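Local coordinates for protein RPA0582 (Rhodopseudomonas palustris, PDB 3HHL) that is of unknown function but belongs to the DUF1330 family, whose members share the dimeric alpha-beta barrel fold, at residues M27-L33 / H86-I92; F13-R17 / V98-V102; M2-D7 / Q118-S124. All coordinates share one frame; numbering follows the deposited sequence.

How the contacts relate
From the N terminus the three contacts close concentric loops. Residues 2-7 open contact 3, which waits until 118-124 for its partner and so spans nearly the whole chain. Helix 10-18 comes next and begins contact 2, closed by helix 98-106; strand 25-33 then begins contact 1, closed by the start of strand 89-95. Contact 1 is therefore the innermost and contact 3 the outermost, with no crossing. Contact 1 joins two central strands of the antiparallel sheet, contact 2 pairs helices that directly precede or follow those strands, and contact 3 fastens the N-terminal loop to the start of strand 121-128, outermost within this chain. Met27 touches Phe16 and Phe101, while Arg32 reaches Glu122 and Asp123.

Contact 1 of 3, residues M27-L33 / H86-I92; sequences MLNLVRL and HWDHVFI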
loop_
_atom_site.group_PDB
_atom_site.type_symbol
_atom_site.label_atom_id
_atom_site.label_comp_id
_atom_site.label_asym_id
_atom_site.label_seq_id
_atom_site.Cartn_x
_atom_site.Cartn_y
_atom_site.Cartn_z
HETATM N N MSE C 27 -0.851 0.022 10.066
HETATM C CA MSE C 27 -2.047 -0.237 9.321
HETATM C C MSE C 27 -2.007 0.617 8.036
HETATM O O MSE C 27 -2.226 1.838 8.056
HETATM C CB MSE C 27 -3.241 0.115 10.169
HETATM C CG MSE C 27 -3.319 -0.611 11.489
HETATM SE SE MSE C 27 -3.448 -2.509 11.324
HETATM C CE MSE C 27 -5.229 -2.657 10.633
ATOM N N LEU C 28 -1.713 -0.051 6.920
ATOM C CA LEU C 28 -1.691 0.592 5.608
ATOM C C LEU C 28 -3.095 0.659 5.073
ATOM O O LEU C 28 -3.728 -0.378 4.877
ATOM C CB LEU C 28 -0.800 -0.169 4.647
ATOM C CG LEU C 28 -0.770 0.288 3.193
ATOM C CD1 LEU C 28 -0.434 1.781 3.042
ATOM C CD2 LEU C 28 0.224 -0.584 2.394
ATOM N N ASN C 29 -3.574 1.874 4.846
ATOM C CA ASN C 29 -4.943 2.118 4.381
ATOM C C ASN C 29 -4.908 2.580 2.908
ATOM O O ASN C 29 -4.271 3.608 2.592
ATOM C CB ASN C 29 -5.587 3.244 5.215
ATOM C CG ASN C 29 -6.063 2.796 6.588
ATOM O OD1 ASN C 29 -7.252 2.589 6.771
ATOM N ND2 ASN C 29 -5.150 2.694 7.568
ATOM N N LEU C 30 -5.578 1.859 2.016
ATOM C CA LEU C 30 -5.815 2.332 0.656
ATOM C C LEU C 30 -7.315 2.620 0.557
ATOM O O LEU C 30 -8.129 1.704 0.678
ATOM C CB LEU C 30 -5.388 1.307 -0.380
ATOM C CG LEU C 30 -3.999 0.676 -0.159
ATOM C CD1 LEU C 30 -3.780 -0.436 -1.141
ATOM C CD2 LEU C 30 -2.816 1.685 -0.212
ATOM N N VAL C 31 -7.712 3.878 0.379
ATOM C CA VAL C 31 -9.146 4.171 0.399
ATOM C C VAL C 31 -9.653 4.827 -0.878
ATOM O O VAL C 31 -9.101 5.855 -1.323
ATOM C CB VAL C 31 -9.539 5.101 1.564
ATOM C CG1 VAL C 31 -11.056 5.223 1.602
ATOM C CG2 VAL C 31 -8.965 4.596 2.889
ATOM N N ARG C 32 -10.702 4.254 -1.457
ATOM C CA ARG C 32 -11.322 4.839 -2.621
ATOM C C ARG C 32 -12.712 5.318 -2.248
ATOM O O ARG C 32 -13.544 4.524 -1.827
ATOM C CB ARG C 32 -11.401 3.828 -3.752
ATOM C CG ARG C 32 -11.888 4.431 -5.065
ATOM C CD ARG C 32 -11.771 3.424 -6.201
ATOM N NE ARG C 32 -12.565 3.789 -7.371
ATOM C CZ ARG C 32 -12.333 3.331 -8.594
ATOM N NH1 ARG C 32 -11.310 2.512 -8.814
ATOM N NH2 ARG C 32 -13.111 3.705 -9.591
ATOM N N LEU C 33 -12.957 6.614 -2.406
ATOM C CA LEU C 33 -14.193 7.219 -1.959
ATOM C C LEU C 33 -15.299 7.225 -3.017
ATOM O O LEU C 33 -15.042 7.351 -4.209
ATOM C CB LEU C 33 -13.918 8.651 -1.511
ATOM C CG LEU C 33 -12.998 8.849 -0.290
ATOM C CD1 LEU C 33 -12.715 10.325 -0.106
ATOM C CD2 LEU C 33 -13.614 8.239 0.945
ATOM N N HIS C 86 -7.404 3.004 -8.350
ATOM C CA HIS C 86 -6.897 4.271 -7.873
ATOM C C HIS C 86 -7.404 4.479 -6.461
ATOM O O HIS C 86 -8.389 3.894 -6.063
ATOM C CB HIS C 86 -7.253 5.433 -8.813
ATOM C CG HIS C 86 -8.684 5.835 -8.763
ATOM N ND1 HIS C 86 -9.143 6.854 -7.947
ATOM C CD2 HIS C 86 -9.765 5.360 -9.424
ATOM C CE1 HIS C 86 -10.449 6.982 -8.108
ATOM N NE2 HIS C 86 -10.851 6.088 -8.999
ATOM N N TRP C 87 -6.685 5.278 -5.691
ATOM C CA TRP C 87 -6.992 5.468 -4.296
ATOM C C TRP C 87 -6.978 6.957 -4.021
ATOM O O TRP C 87 -6.154 7.672 -4.569
ATOM C CB TRP C 87 -5.965 4.756 -3.450
ATOM C CG TRP C 87 -5.867 3.315 -3.759
ATOM C CD1 TRP C 87 -4.818 2.666 -4.321
ATOM C CD2 TRP C 87 -6.844 2.332 -3.503
ATOM N NE1 TRP C 87 -5.081 1.330 -4.438
ATOM C CE2 TRP C 87 -6.321 1.099 -3.932
ATOM C CE3 TRP C 87 -8.107 2.367 -2.940
ATOM C CZ2 TRP C 87 -7.031 -0.074 -3.859
ATOM C CZ3 TRP C 87 -8.816 1.203 -2.859
ATOM C CH2 TRP C 87 -8.289 -0.008 -3.328
ATOM N N ASP C 88 -7.925 7.409 -3.205
ATOM C CA ASP C 88 -8.079 8.813 -2.863
ATOM C C ASP C 88 -7.275 9.137 -1.614
ATOM O O ASP C 88 -6.765 10.229 -1.489
ATOM C CB ASP C 88 -9.561 9.126 -2.619
ATOM C CG ASP C 88 -10.410 8.950 -3.860
ATOM O OD1 ASP C 88 -10.064 9.548 -4.888
ATOM O OD2 ASP C 88 -11.434 8.231 -3.813
ATOM N N HIS C 89 -7.180 8.188 -0.681
ATOM C CA HIS C 89 -6.387 8.379 0.510
ATOM C C HIS C 89 -5.447 7.200 0.673
ATOM O O HIS C 89 -5.866 6.055 0.532
ATOM C CB HIS C 89 -7.274 8.459 1.724
ATOM C CG HIS C 89 -8.094 9.694 1.772
ATOM N ND1 HIS C 89 -7.613 10.920 1.360
ATOM C CD2 HIS C 89 -9.364 9.909 2.188
ATOM C CE1 HIS C 89 -8.553 11.838 1.513
ATOM N NE2 HIS C 89 -9.628 11.248 2.005
ATOM N N VAL C 90 -4.181 7.481 0.962
ATOM C CA VAL C 90 -3.213 6.434 1.185
ATOM C C VAL C 90 -2.345 6.850 2.365
ATOM O O VAL C 90 -1.675 7.846 2.300
ATOM C CB VAL C 90 -2.356 6.169 -0.073
ATOM C CG1 VAL C 90 -1.407 5.021 0.164
ATOM C CG2 VAL C 90 -3.213 5.852 -1.225
ATOM N N PHE C 91 -2.383 6.076 3.441
ATOM C CA PHE C 91 -1.633 6.378 4.675
ATOM C C PHE C 91 -1.386 5.119 5.500
ATOM O O PHE C 91 -2.055 4.059 5.301
ATOM C CB PHE C 91 -2.361 7.410 5.571
ATOM C CG PHE C 91 -3.715 6.980 5.996
ATOM C CD1 PHE C 91 -4.783 7.122 5.153
ATOM C CD2 PHE C 91 -3.916 6.393 7.237
ATOM C CE1 PHE C 91 -6.084 6.710 5.567
ATOM C CE2 PHE C 91 -5.184 5.947 7.660
ATOM C CZ PHE C 91 -6.272 6.115 6.824
ATOM N N ILE C 92 -0.460 5.289 6.449
ATOM C CA ILE C 92 -0.134 4.275 7.433
ATOM C C ILE C 92 -0.379 4.847 8.799
ATOM O O ILE C 92 0.152 5.918 9.124
ATOM C CB ILE C 92 1.339 3.799 7.324
ATOM C CG1 ILE C 92 1.586 3.123 5.940
ATOM C CG2 ILE C 92 1.670 2.885 8.486
ATOM C CD1 ILE C 92 3.119 2.908 5.621
#
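Asp88 and His89 both sit opposite Val31, forming a classic beta bulge, and a single carbonyl serves the two of them: Val31 O accepts from Asp88 N at 2.7 Å and from His89 N at 3.1 Å. The carboxylate of the bulge then reaches across to the end of the neighbouring strand, where Asp88 OD2 takes the backbone N of Leu33 at 2.6 Å through its anti lone pair. A side-chain oxygen here does work that a strand carbonyl would do in an unbroken ladder. From Val31-His89 onward the pairing is regular and antiparallel, with Asn29-Phe91 the next hydrogen-bonded pair.

Asn29 and Phe91 also meet through their side chains. Because Phe91 holds CG between its backbone N and carbonyl carbon (chi1 59°), the ring swings over the neighbouring strand and stacks on the Asn29 amide, the two planes only 9° apart; Asn29 CB lies over the same ring, 3.6 Å from its centroid. A weak bond from Asn29 ND2 to Met27 O helps to orient the amide. On the other face of the sheet Leu30 CB rests over the middle of the Trp87 indole, 3.7 Å from the centroid of the five-membered ring, while Leu30 CD2 meets Val90 CG1 at 3.6 Å.

At the far end, in one of the two Arg32 conformers, His86 sets NE2 over the centre of the guanidinium, 3.2 Å from Arg32 CZ, while Arg32 CD lies over the face of the imidazole; the planes are 42° apart, tilted rather than stacked. Between these two segments the directional bonding falls to the backbone and the Asp88 carboxylate, while the Asn29 amide and the guanidinium meet their neighbours across a face; the arginine's charge is answered outside the pair, by Glu122 and the carbonyl of Asp84.

Contact 2 of 3, residues F13-R17 / V98-V102; sequences FAQFR and VAAFV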
loop_
_atom_site.group_PDB
_atom_site.type_symbol
_atom_site.label_atom_id
_atom_site.label_comp_id
_atom_site.label_asym_id
_atom_site.label_seq_id
_atom_site.Cartn_x
_atom_site.Cartn_y
_atom_site.Cartn_z
ATOM N N PHE C 13 -11.504 -10.480 11.547
ATOM C CA PHE C 13 -11.206 -9.704 12.755
ATOM C C PHE C 13 -10.823 -10.616 13.931
ATOM O O PHE C 13 -10.022 -10.238 14.793
ATOM C CB PHE C 13 -12.355 -8.789 13.131
ATOM C CG PHE C 13 -11.967 -7.727 14.103
ATOM C CD1 PHE C 13 -11.293 -6.627 13.699
ATOM C CD2 PHE C 13 -12.265 -7.848 15.436
ATOM C CE1 PHE C 13 -10.906 -5.648 14.590
ATOM C CE2 PHE C 13 -11.886 -6.850 16.330
ATOM C CZ PHE C 13 -11.193 -5.766 15.890
ATOM N N ALA C 14 -11.371 -11.821 13.957
ATOM C CA ALA C 14 -10.993 -12.801 14.974
ATOM C C ALA C 14 -9.502 -13.145 14.789
ATOM O O ALA C 14 -8.732 -13.195 15.757
ATOM C CB ALA C 14 -11.891 -14.067 14.902
ATOM N N GLN C 15 -9.100 -13.334 13.539
ATOM C CA GLN C 15 -7.719 -13.598 13.216
ATOM C C GLN C 15 -6.775 -12.472 13.650
ATOM O O GLN C 15 -5.665 -12.748 14.080
ATOM C CB GLN C 15 -7.561 -13.843 11.722
ATOM C CG GLN C 15 -7.908 -15.279 11.303
ATOM C CD GLN C 15 -7.948 -15.456 9.792
ATOM O OE1 GLN C 15 -8.282 -14.529 9.066
ATOM N NE2 GLN C 15 -7.607 -16.641 9.321
ATOM N N PHE C 16 -7.223 -11.228 13.499
ATOM C CA PHE C 16 -6.493 -10.029 13.927
ATOM C C PHE C 16 -6.244 -10.082 15.428
ATOM O O PHE C 16 -5.124 -9.962 15.855
ATOM C CB PHE C 16 -7.318 -8.805 13.532
ATOM C CG PHE C 16 -6.702 -7.501 13.878
ATOM C CD1 PHE C 16 -5.848 -6.882 13.010
ATOM C CD2 PHE C 16 -7.045 -6.852 15.045
ATOM C CE1 PHE C 16 -5.270 -5.653 13.342
ATOM C CE2 PHE C 16 -6.481 -5.653 15.381
ATOM C CZ PHE C 16 -5.590 -5.048 14.535
ATOM N N ARG C 17 -7.295 -10.325 16.205
ATOM C CA ARG C 17 -7.193 -10.442 17.650
ATOM C C ARG C 17 -6.337 -11.642 18.059
ATOM O O ARG C 17 -5.573 -11.573 19.036
ATOM C CB ARG C 17 -8.594 -10.574 18.257
ATOM C CG ARG C 17 -9.501 -9.340 18.072
ATOM C CD ARG C 17 -10.885 -9.544 18.696
ATOM N NE ARG C 17 -11.644 -10.564 17.987
ATOM C CZ ARG C 17 -12.965 -10.610 17.931
ATOM N NH1 ARG C 17 -13.686 -9.685 18.559
ATOM N NH2 ARG C 17 -13.554 -11.590 17.260
ATOM N N VAL C 98 -2.095 -4.329 19.365
ATOM C CA VAL C 98 -3.313 -4.815 18.834
ATOM C C VAL C 98 -4.455 -4.389 19.751
ATOM O O VAL C 98 -5.497 -3.964 19.290
ATOM C CB VAL C 98 -3.287 -6.333 18.695
ATOM C CG1 VAL C 98 -4.666 -6.874 18.368
ATOM C CG2 VAL C 98 -2.296 -6.735 17.620
ATOM N N ALA C 99 -4.236 -4.459 21.051
ATOM C CA ALA C 99 -5.259 -4.131 22.021
ATOM C C ALA C 99 -5.680 -2.667 21.862
ATOM O O ALA C 99 -6.859 -2.348 22.047
ATOM C CB ALA C 99 -4.788 -4.453 23.462
ATOM N N ALA C 100 -4.751 -1.785 21.503
ATOM C CA ALA C 100 -5.115 -0.379 21.396
ATOM C C ALA C 100 -6.122 -0.244 20.269
ATOM O O ALA C 100 -7.096 0.491 20.383
ATOM C CB ALA C 100 -3.901 0.500 21.147
ATOM N N PHE C 101 -5.881 -0.970 19.192
ATOM C CA PHE C 101 -6.707 -0.881 18.031
ATOM C C PHE C 101 -8.082 -1.475 18.293
ATOM O O PHE C 101 -9.074 -0.956 17.797
ATOM C CB PHE C 101 -6.052 -1.627 16.867
ATOM C CG PHE C 101 -6.785 -1.491 15.567
ATOM C CD1 PHE C 101 -6.481 -0.482 14.685
ATOM C CD2 PHE C 101 -7.799 -2.358 15.239
ATOM C CE1 PHE C 101 -7.184 -0.352 13.480
ATOM C CE2 PHE C 101 -8.493 -2.222 14.047
ATOM C CZ PHE C 101 -8.182 -1.239 13.181
ATOM N N VAL C 102 -8.146 -2.566 19.045
ATOM C CA VAL C 102 -9.435 -3.162 19.384
ATOM C C VAL C 102 -10.242 -2.198 20.284
ATOM O O VAL C 102 -11.467 -1.996 20.102
ATOM C CB VAL C 102 -9.248 -4.561 20.013
ATOM C CG1 VAL C 102 -10.524 -5.075 20.639
ATOM C CG2 VAL C 102 -8.743 -5.524 18.978
#
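Phe16 and Phe101 both carry CG on the far side of CB from their own backbone N (chi1 -179° for Phe16), and this shared choice sends the two rings toward each other between the helices. There Phe16 CE2 lies 3.6 Å from Phe101 CD2. With centroids 5.1 Å apart and planes inclined at 55°, the pair is neither a parallel stack nor a T-shape but an intermediate packing of ring carbons. Phe13 adopts a similar first torsion and comes in beside them, its CE1 meeting Phe101 CE2 edge to edge at 4.2 Å.

Two valines pack beside the rings. Val98 CG1 sits against Phe16 CE2 at 3.7 Å, the two side chains sliding past each other in opposite directions. Val102 offers CG2, the branch beside its backbone N, to Phe13 CZ at 3.9 Å, and the same methyl receives Arg17 CG at 4.0 Å in one of the arginine's two conformers. For that arginine the contact is made by the aliphatic part of the chain.

The helix segments run at 141° to one another, with axes 11.1 Å apart at closest approach, a separation bridged by phenylalanines reaching inward; the pair joins the helix before strand 25-33 to the one after strand 89-95. The side chains pack on strand 25-33: Phe16, Val98 and Phe101 all touch Ile25. Phe16 has a cation-pi partner in Arg128, and Phe101 meets Tyr95 edge-to-face. Apolar side chains of the partner subunit touch Phe13, Phe16 and Phe101. Since the helices meet almost wholly through carbon, the pairing probably rests on shape and on the exclusion of water, without any directional bond to fix its register.

Contact 3 of 3, residues M2-D7 / Q118-S124; sequences MTGHID and QAAVEDS
The His5 ring has Asp123 OD1 at its edge, close to its plane, although ND1 of His5 stays 3.7 Å from that oxygen; ring and carboxylate are turned 33° apart and their side chains run the same way. Asp7 and Gln118 present their flat groups differently, with carboxylate and amide planes 75° apart. Gln118 NE2 approaches both oxygens there, OD2 of Asp7 at 3.2 Å and OD1 at 3.4 Å, in bonds that are weak.

The firmer grip is on the backbone. Asp123 OD1 accepts His5 N at 2.9 Å from the anti side, 29° out of the carboxylate plane, and also pairs with Arg125. One residue further on, Ser124 OG donates to His5 O at 2.7 Å while Arg117 bonds to the same hydroxyl. These acceptors and donors stand where strand 121-128 starts with a classic beta bulge, Glu122 and Asp123 both facing Arg32 of the neighbouring strand, so the N-terminal loop is bound to the sheet just where the chain turns a corner after helix 117-120.

At Gly4 a side chain would run into Glu122 O and Asp123 CB; the bare CA passes close to the Glu122 carbonyl. A water joins Met2 O, Gly4 N and Glu122 O. Beyond His5, Ile6 lays CG1 against Val121 O at 3.5 Å, with CG2 near Gln118 CA.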
loop_
_atom_site.group_PDB
_atom_site.type_symbol
_atom_site.label_atom_id
_atom_site.label_comp_id
_atom_site.label_asym_id
_atom_site.label_seq_id
_atom_site.Cartn_x
_atom_site.Cartn_y
_atom_site.Cartn_z
HETATM N N MSE C 2 -18.404 -0.121 -8.234
HETATM C CA MSE C 2 -17.580 -1.148 -7.528
HETATM C C MSE C 2 -18.289 -1.649 -6.258
HETATM O O MSE C 2 -18.575 -0.835 -5.358
HETATM C CB MSE C 2 -16.181 -0.574 -7.155
HETATM C CG MSE C 2 -15.032 -1.628 -6.875
HETATM SE SE MSE C 2 -13.827 -2.297 -8.415
HETATM C CE MSE C 2 -13.891 -0.784 -9.755
ATOM N N THR C 3 -18.595 -2.969 -6.216
ATOM C CA THR C 3 -18.771 -3.724 -4.930
ATOM C C THR C 3 -17.372 -3.909 -4.312
ATOM O O THR C 3 -16.627 -4.860 -4.613
ATOM C CB THR C 3 -19.451 -5.129 -5.075
ATOM O OG1 THR C 3 -20.622 -5.031 -5.888
ATOM C CG2 THR C 3 -19.840 -5.706 -3.696
ATOM N N GLY C 4 -16.999 -2.954 -3.484
ATOM C CA GLY C 4 -15.719 -2.996 -2.867
ATOM C C GLY C 4 -15.803 -3.546 -1.476
ATOM O O GLY C 4 -16.859 -3.880 -0.966
ATOM N N HIS C 5 -14.645 -3.606 -0.864
ATOM C CA HIS C 5 -14.518 -4.046 0.476
ATOM C C HIS C 5 -14.499 -2.822 1.324
ATOM O O HIS C 5 -13.650 -1.971 1.174
ATOM C CB HIS C 5 -13.220 -4.829 0.603
ATOM C CG HIS C 5 -13.175 -6.047 -0.263
ATOM N ND1 HIS C 5 -12.842 -5.991 -1.599
ATOM C CD2 HIS C 5 -13.430 -7.352 0.015
ATOM C CE1 HIS C 5 -12.887 -7.211 -2.109
ATOM N NE2 HIS C 5 -13.249 -8.054 -1.153
ATOM N N ILE C 6 -15.444 -2.753 2.231
ATOM C CA ILE C 6 -15.616 -1.599 3.096
ATOM C C ILE C 6 -15.301 -1.957 4.545
ATOM O O ILE C 6 -14.649 -1.212 5.242
ATOM C CB ILE C 6 -17.050 -1.115 2.986
ATOM C CG1 ILE C 6 -17.316 -0.646 1.552
ATOM C CG2 ILE C 6 -17.378 -0.052 4.054
ATOM C CD1 ILE C 6 -18.858 -0.593 1.196
ATOM N N ASP C 7 -15.785 -3.098 4.997
ATOM C CA ASP C 7 -15.629 -3.494 6.390
ATOM C C ASP C 7 -14.942 -4.834 6.508
ATOM O O ASP C 7 -14.922 -5.616 5.584
ATOM C CB ASP C 7 -16.999 -3.595 7.077
ATOM C CG ASP C 7 -17.661 -2.224 7.319
ATOM O OD1 ASP C 7 -17.034 -1.264 7.876
ATOM O OD2 ASP C 7 -18.849 -2.152 6.960
ATOM N N GLN C 118 -18.427 4.043 6.564
ATOM C CA GLN C 118 -19.281 3.094 5.865
ATOM C C GLN C 118 -20.011 3.758 4.726
ATOM O O GLN C 118 -20.187 3.158 3.689
ATOM C CB GLN C 118 -20.270 2.430 6.831
ATOM C CG GLN C 118 -19.580 1.390 7.693
ATOM C CD GLN C 118 -20.426 0.832 8.820
ATOM O OE1 GLN C 118 -21.441 1.411 9.221
ATOM N NE2 GLN C 118 -19.983 -0.298 9.366
ATOM N N ALA C 119 -20.423 5.004 4.924
ATOM C CA ALA C 119 -21.103 5.771 3.879
ATOM C C ALA C 119 -20.147 6.287 2.813
ATOM O O ALA C 119 -20.559 6.449 1.654
ATOM C CB ALA C 119 -21.871 6.929 4.504
ATOM N N ALA C 120 -18.889 6.551 3.197
ATOM C CA ALA C 120 -17.925 7.228 2.316
ATOM C C ALA C 120 -17.258 6.284 1.333
ATOM O O ALA C 120 -16.981 6.671 0.186
ATOM C CB ALA C 120 -16.845 7.925 3.125
ATOM N N VAL C 121 -16.950 5.066 1.798
ATOM C CA VAL C 121 -15.949 4.263 1.116
ATOM C C VAL C 121 -16.582 3.396 0.032
ATOM O O VAL C 121 -17.524 2.655 0.281
ATOM C CB VAL C 121 -15.130 3.428 2.110
ATOM C CG1 VAL C 121 -14.197 2.463 1.372
ATOM C CG2 VAL C 121 -14.359 4.351 3.052
ATOM N N GLU C 122 -16.057 3.508 -1.175
ATOM C CA GLU C 122 -16.484 2.672 -2.273
ATOM C C GLU C 122 -15.755 1.336 -2.293
ATOM O O GLU C 122 -16.348 0.299 -2.630
ATOM C CB GLU C 122 -16.234 3.400 -3.589
ATOM C CG GLU C 122 -17.003 2.849 -4.783
ATOM C CD GLU C 122 -16.710 3.651 -6.043
ATOM O OE1 GLU C 122 -17.567 4.526 -6.381
ATOM O OE2 GLU C 122 -15.610 3.423 -6.639
ATOM N N ASP C 123 -14.472 1.369 -1.955
ATOM C CA ASP C 123 -13.607 0.176 -1.899
ATOM C C ASP C 123 -12.379 0.587 -1.135
ATOM O O ASP C 123 -12.017 1.751 -1.155
ATOM C CB ASP C 123 -13.199 -0.212 -3.311
ATOM C CG ASP C 123 -12.499 -1.574 -3.418
ATOM O OD1 ASP C 123 -12.594 -2.462 -2.522
ATOM O OD2 ASP C 123 -11.857 -1.750 -4.491
ATOM N N SER C 124 -11.757 -0.355 -0.444
ATOM C CA SER C 124 -10.573 -0.056 0.373
ATOM C C SER C 124 -9.780 -1.291 0.665
ATOM O O SER C 124 -10.274 -2.391 0.512
ATOM C CB SER C 124 -10.965 0.539 1.720
ATOM O OG SER C 124 -11.828 -0.350 2.420
HETATM O O HOH W 1 -19.309 -0.829 -2.945
#